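Local coordinates for paenibacillus xanthan lyase (Paenibacillus, PDB 6F2P), which cleaves the polysaccharide xanthan by a lyase reaction, acting as a family 8 polysaccharide lyase, at residues 414-426 with 509-521. Numbering follows the deposited sequence.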
loop_
_atom_site.group_PDB
_atom_site.type_symbol
_atom_site.label_atom_id
_atom_site.label_comp_id
_atom_site.label_asym_id
_atom_site.label_seq_id
_atom_site.Cartn_x
_atom_site.Cartn_y
_atom_site.Cartn_z
ATOM N N LEU A 414 -8.032 12.907 -13.203
ATOM C CA LEU A 414 -9.491 12.970 -13.118
ATOM C C LEU A 414 -10.133 12.520 -14.421
ATOM O O LEU A 414 -9.907 13.114 -15.475
ATOM C CB LEU A 414 -9.957 14.372 -12.758
ATOM C CG LEU A 414 -11.470 14.541 -12.623
ATOM C CD1 LEU A 414 -12.022 13.768 -11.417
ATOM C CD2 LEU A 414 -11.796 16.014 -12.506
ATOM N N TYR A 415 -10.924 11.453 -14.341
ATOM C CA TYR A 415 -11.529 10.848 -15.521
ATOM C C TYR A 415 -13.007 11.169 -15.582
ATOM O O TYR A 415 -13.716 11.032 -14.587
ATOM C CB TYR A 415 -11.320 9.336 -15.502
ATOM C CG TYR A 415 -9.876 8.931 -15.688
ATOM C CD1 TYR A 415 -9.338 8.777 -16.962
ATOM C CD2 TYR A 415 -9.046 8.714 -14.596
ATOM C CE1 TYR A 415 -8.015 8.418 -17.143
ATOM C CE2 TYR A 415 -7.721 8.357 -14.765
ATOM C CZ TYR A 415 -7.210 8.211 -16.044
ATOM O OH TYR A 415 -5.893 7.858 -16.233
ATOM N N ASN A 416 -13.470 11.611 -16.746
ATOM C CA ASN A 416 -14.894 11.858 -16.944
ATOM C C ASN A 416 -15.331 11.560 -18.373
ATOM O O ASN A 416 -14.753 10.690 -19.014
ATOM C CB ASN A 416 -15.292 13.269 -16.503
ATOM C CG ASN A 416 -14.442 14.347 -17.135
ATOM O OD1 ASN A 416 -13.966 14.205 -18.258
ATOM N ND2 ASN A 416 -14.248 15.440 -16.412
ATOM N N THR A 417 -16.341 12.268 -18.874
ATOM C CA THR A 417 -16.873 11.954 -20.198
ATOM C C THR A 417 -15.956 12.442 -21.329
ATOM O O THR A 417 -16.092 12.033 -22.489
ATOM C CB THR A 417 -18.314 12.477 -20.389
ATOM O OG1 THR A 417 -18.379 13.856 -20.023
ATOM C CG2 THR A 417 -19.270 11.701 -19.517
ATOM N N ASP A 418 -15.010 13.306 -20.984
ATOM C CA ASP A 418 -14.011 13.746 -21.942
ATOM C C ASP A 418 -13.027 12.606 -22.163
ATOM O O ASP A 418 -11.907 12.635 -21.652
ATOM C CB ASP A 418 -13.286 14.988 -21.420
ATOM C CG ASP A 418 -12.320 15.566 -22.428
ATOM O OD1 ASP A 418 -12.342 15.130 -23.592
ATOM O OD2 ASP A 418 -11.540 16.462 -22.056
ATOM N N LEU A 419 -13.457 11.610 -22.935
ATOM C CA LEU A 419 -12.712 10.362 -23.104
ATOM C C LEU A 419 -11.305 10.550 -23.655
ATOM O O LEU A 419 -10.439 9.697 -23.456
ATOM C CB LEU A 419 -13.486 9.384 -23.999
ATOM C CG LEU A 419 -14.908 9.024 -23.553
ATOM C CD1 LEU A 419 -15.450 7.894 -24.401
ATOM C CD2 LEU A 419 -14.948 8.665 -22.077
ATOM N N SER A 420 -11.073 11.661 -24.344
ATOM C CA SER A 420 -9.808 11.839 -25.046
ATOM C C SER A 420 -8.804 12.650 -24.240
ATOM O O SER A 420 -7.688 12.892 -24.701
ATOM C CB SER A 420 -10.031 12.499 -26.411
ATOM O OG SER A 420 -10.276 13.882 -26.255
ATOM N N GLN A 421 -9.212 13.063 -23.043
ATOM C CA GLN A 421 -8.417 13.961 -22.217
ATOM C C GLN A 421 -6.926 13.636 -22.191
ATOM O O GLN A 421 -6.092 14.518 -22.386
ATOM C CB GLN A 421 -8.974 14.012 -20.790
ATOM C CG GLN A 421 -8.150 14.855 -19.824
ATOM C CD GLN A 421 -8.057 16.315 -20.241
ATOM O OE1 GLN A 421 -7.106 17.009 -19.889
ATOM N NE2 GLN A 421 -9.045 16.785 -20.993
ATOM N N PHE A 422 -6.595 12.370 -21.972
ATOM C CA PHE A 422 -5.202 11.984 -21.780
ATOM C C PHE A 422 -4.603 11.315 -23.005
ATOM O O PHE A 422 -3.423 10.955 -23.006
ATOM C CB PHE A 422 -5.048 11.099 -20.541
ATOM C CG PHE A 422 -5.492 11.770 -19.277
ATOM C CD1 PHE A 422 -4.775 12.834 -18.759
ATOM C CD2 PHE A 422 -6.637 11.362 -18.624
ATOM C CE1 PHE A 422 -5.185 13.471 -17.609
ATOM C CE2 PHE A 422 -7.047 11.992 -17.470
ATOM C CZ PHE A 422 -6.319 13.048 -16.961
ATOM N N ASN A 423 -5.422 11.136 -24.036
ATOM C CA ASN A 423 -4.915 10.770 -25.354
ATOM C C ASN A 423 -5.015 11.986 -26.281
ATOM O O ASN A 423 -5.032 13.119 -25.795
ATOM C CB ASN A 423 -5.608 9.518 -25.918
ATOM C CG ASN A 423 -7.114 9.553 -25.763
ATOM O OD1 ASN A 423 -7.823 10.073 -26.625
ATOM N ND2 ASN A 423 -7.618 8.980 -24.665
ATOM N N ASP A 424 -5.063 11.773 -27.593
ATOM C CA ASP A 424 -5.155 12.897 -28.524
ATOM C C ASP A 424 -3.959 13.843 -28.304
ATOM O O ASP A 424 -4.076 15.066 -28.398
ATOM C CB ASP A 424 -6.511 13.595 -28.343
ATOM C CG ASP A 424 -6.705 14.788 -29.258
ATOM O OD1 ASP A 424 -6.290 14.732 -30.443
ATOM O OD2 ASP A 424 -7.275 15.793 -28.763
ATOM N N HIS A 425 -2.814 13.242 -27.981
ATOM C CA HIS A 425 -1.547 13.951 -27.794
ATOM C C HIS A 425 -1.450 14.799 -26.536
ATOM O O HIS A 425 -0.658 15.741 -26.494
ATOM C CB HIS A 425 -1.187 14.795 -29.019
ATOM C CG HIS A 425 -1.243 14.029 -30.299
ATOM N ND1 HIS A 425 -0.448 12.930 -30.543
ATOM C CD2 HIS A 425 -2.029 14.177 -31.394
ATOM C CE1 HIS A 425 -0.730 12.440 -31.737
ATOM N NE2 HIS A 425 -1.684 13.182 -32.274
ATOM N N PHE A 426 -2.235 14.457 -25.517
ATOM C CA PHE A 426 -2.077 15.066 -24.196
ATOM C C PHE A 426 -0.600 15.126 -23.754
ATOM O O PHE A 426 -0.079 16.200 -23.433
ATOM C CB PHE A 426 -2.917 14.324 -23.140
ATOM C CG PHE A 426 -2.556 14.684 -21.723
ATOM C CD1 PHE A 426 -3.155 15.767 -21.101
ATOM C CD2 PHE A 426 -1.595 13.958 -21.025
ATOM C CE1 PHE A 426 -2.813 16.120 -19.823
ATOM C CE2 PHE A 426 -1.249 14.304 -19.740
ATOM C CZ PHE A 426 -1.866 15.386 -19.132
ATOM N N GLU A 509 5.693 25.034 -6.217
ATOM C CA GLU A 509 4.335 25.083 -6.753
ATOM C C GLU A 509 3.538 23.821 -6.452
ATOM O O GLU A 509 4.094 22.725 -6.347
ATOM C CB GLU A 509 4.370 25.294 -8.268
ATOM C CG GLU A 509 5.083 26.552 -8.717
ATOM C CD GLU A 509 5.130 26.696 -10.227
ATOM O OE1 GLU A 509 5.292 27.842 -10.708
ATOM O OE2 GLU A 509 5.006 25.673 -10.933
ATOM N N THR A 510 2.227 23.984 -6.315
ATOM C CA THR A 510 1.319 22.846 -6.228
ATOM C C THR A 510 0.266 22.984 -7.316
ATOM O O THR A 510 -0.442 23.992 -7.372
ATOM C CB THR A 510 0.637 22.764 -4.857
ATOM O OG1 THR A 510 1.581 22.283 -3.888
ATOM C CG2 THR A 510 -0.579 21.824 -4.909
ATOM N N ILE A 511 0.170 21.981 -8.185
ATOM C CA ILE A 511 -0.689 22.107 -9.354
ATOM C C ILE A 511 -2.095 21.617 -9.074
ATOM O O ILE A 511 -2.299 20.441 -8.772
ATOM C CB ILE A 511 -0.128 21.345 -10.569
ATOM C CG1 ILE A 511 1.372 21.626 -10.744
ATOM C CG2 ILE A 511 -0.923 21.692 -11.817
ATOM C CD1 ILE A 511 1.729 23.095 -10.786
ATOM N N VAL A 512 -3.066 22.519 -9.167
ATOM C CA VAL A 512 -4.456 22.130 -8.957
ATOM C C VAL A 512 -5.017 21.465 -10.206
ATOM O O VAL A 512 -5.713 20.445 -10.131
ATOM C CB VAL A 512 -5.349 23.330 -8.579
ATOM C CG1 VAL A 512 -6.822 22.953 -8.679
ATOM C CG2 VAL A 512 -5.029 23.811 -7.187
ATOM N N GLU A 513 -4.702 22.047 -11.356
ATOM C CA GLU A 513 -5.275 21.602 -12.614
ATOM C C GLU A 513 -4.295 21.839 -13.757
ATOM O O GLU A 513 -3.449 22.737 -13.692
ATOM C CB GLU A 513 -6.592 22.339 -12.860
ATOM C CG GLU A 513 -7.374 21.882 -14.068
ATOM C CD GLU A 513 -7.536 20.370 -14.141
ATOM O OE1 GLU A 513 -8.577 19.859 -13.679
ATOM O OE2 GLU A 513 -6.634 19.692 -14.680
ATOM N N ASN A 514 -4.383 21.002 -14.784
ATOM C CA ASN A 514 -3.720 21.263 -16.051
ATOM C C ASN A 514 -4.501 20.530 -17.124
ATOM O O ASN A 514 -4.085 19.483 -17.592
ATOM C CB ASN A 514 -2.253 20.820 -16.031
ATOM C CG ASN A 514 -1.437 21.485 -17.129
ATOM O OD1 ASN A 514 -1.998 22.016 -18.086
ATOM N ND2 ASN A 514 -0.118 21.472 -16.993
ATOM N N ARG A 515 -5.655 21.078 -17.492
ATOM C CA ARG A 515 -6.627 20.346 -18.294
ATOM C C ARG A 515 -6.501 20.668 -19.765
ATOM O O ARG A 515 -6.357 21.830 -20.132
ATOM C CB ARG A 515 -8.044 20.711 -17.846
ATOM C CG ARG A 515 -9.129 19.764 -18.341
ATOM C CD ARG A 515 -9.152 18.504 -17.492
ATOM N NE ARG A 515 -10.196 17.571 -17.902
ATOM C CZ ARG A 515 -10.291 16.328 -17.442
ATOM N NH1 ARG A 515 -9.402 15.889 -16.565
ATOM N NH2 ARG A 515 -11.262 15.524 -17.862
ATOM N N LYS A 516 -6.585 19.644 -20.609
ATOM C CA LYS A 516 -6.614 19.874 -22.047
ATOM C C LYS A 516 -8.000 20.338 -22.464
ATOM O O LYS A 516 -9.004 19.784 -22.017
ATOM C CB LYS A 516 -6.230 18.618 -22.823
ATOM C CG LYS A 516 -5.782 18.918 -24.238
ATOM C CD LYS A 516 -6.142 17.805 -25.176
ATOM C CE LYS A 516 -5.522 16.511 -24.743
ATOM N NZ LYS A 516 -6.165 15.386 -25.459
ATOM N N LEU A 517 -8.049 21.344 -23.329
ATOM C CA LEU A 517 -9.306 21.984 -23.698
ATOM C C LEU A 517 -9.780 21.556 -25.083
ATOM O O LEU A 517 -9.140 20.730 -25.735
ATOM C CB LEU A 517 -9.154 23.505 -23.624
ATOM C CG LEU A 517 -8.582 23.973 -22.282
ATOM C CD1 LEU A 517 -8.475 25.488 -22.208
ATOM C CD2 LEU A 517 -9.443 23.440 -21.142
ATOM N N ASN A 518 -10.906 22.111 -25.528
ATOM C CA ASN A 518 -11.372 21.862 -26.882
ATOM C C ASN A 518 -10.426 22.502 -27.899
ATOM O O ASN A 518 -9.444 23.148 -27.517
ATOM C CB ASN A 518 -12.820 22.324 -27.076
ATOM C CG ASN A 518 -13.012 23.808 -26.816
ATOM O OD1 ASN A 518 -12.114 24.628 -27.032
ATOM N ND2 ASN A 518 -14.204 24.162 -26.359
ATOM N N SER A 519 -10.717 22.334 -29.185
ATOM C CA SER A 519 -9.769 22.741 -30.227
ATOM C C SER A 519 -9.595 24.257 -30.287
ATOM O O SER A 519 -8.563 24.744 -30.734
ATOM C CB SER A 519 -10.161 22.179 -31.593
ATOM O OG SER A 519 -11.409 22.698 -32.004
ATOM N N SER A 520 -10.601 24.994 -29.821
ATOM C CA SER A 520 -10.491 26.448 -29.700
ATOM C C SER A 520 -9.683 26.832 -28.465
ATOM O O SER A 520 -8.987 27.852 -28.455
ATOM C CB SER A 520 -11.875 27.074 -29.583
ATOM O OG SER A 520 -12.765 26.492 -30.514
ATOM N N GLY A 521 -9.785 26.012 -27.422
ATOM C CA GLY A 521 -9.233 26.360 -26.129
ATOM C C GLY A 521 -10.064 27.448 -25.468
ATOM O O GLY A 521 -9.527 28.317 -24.774
HETATM O O HOH W 1 -11.417 12.936 -18.425
HETATM O O HOH W 2 -12.509 17.765 -19.026
HETATM O O HOH W 3 -11.157 18.945 -23.294
HETATM O O HOH W 4 -5.188 17.069 -17.365
#
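The edge of the F426 ring lies near N514 O, and a water donates to both that oxygen and Q421 OE1. The R515 side chain bends at chi2 (79°) and lays its guanidinium flat against the Q421 amide, the two planes 7° apart and Q421 CG 3.5 Å above the guanidinium centre. L414 O lies in the guanidinium plane and takes a nearly straight bond from R515 NH1 (3.0 Å), while water molecules take up NE and NH2. The next residue shows how a side-chain amide can stand in for a neighbouring strand: K516 N donates to a lone pair of Q421 OE1 (2.8 Å), and Q421 NE2 returns a bond to K516 O (3.2 Å). A leucine in place of Q421 would probably leave both backbone groups of K516 without these mates and strip the guanidinium of its stacked amide. Farther out, K516 NZ ends among the turns of 418-426, bonded to S420 O (3.0 Å) and N423 O (2.6 Å) and salt-bridged to D424, whose carboxylate also pairs with R597. Thus the loop leaving edge strand 411-415 is tied to N514, R515 and K516 of strand 508-516, beside strands 559-563 and 595-607 of the super-sandwich domain.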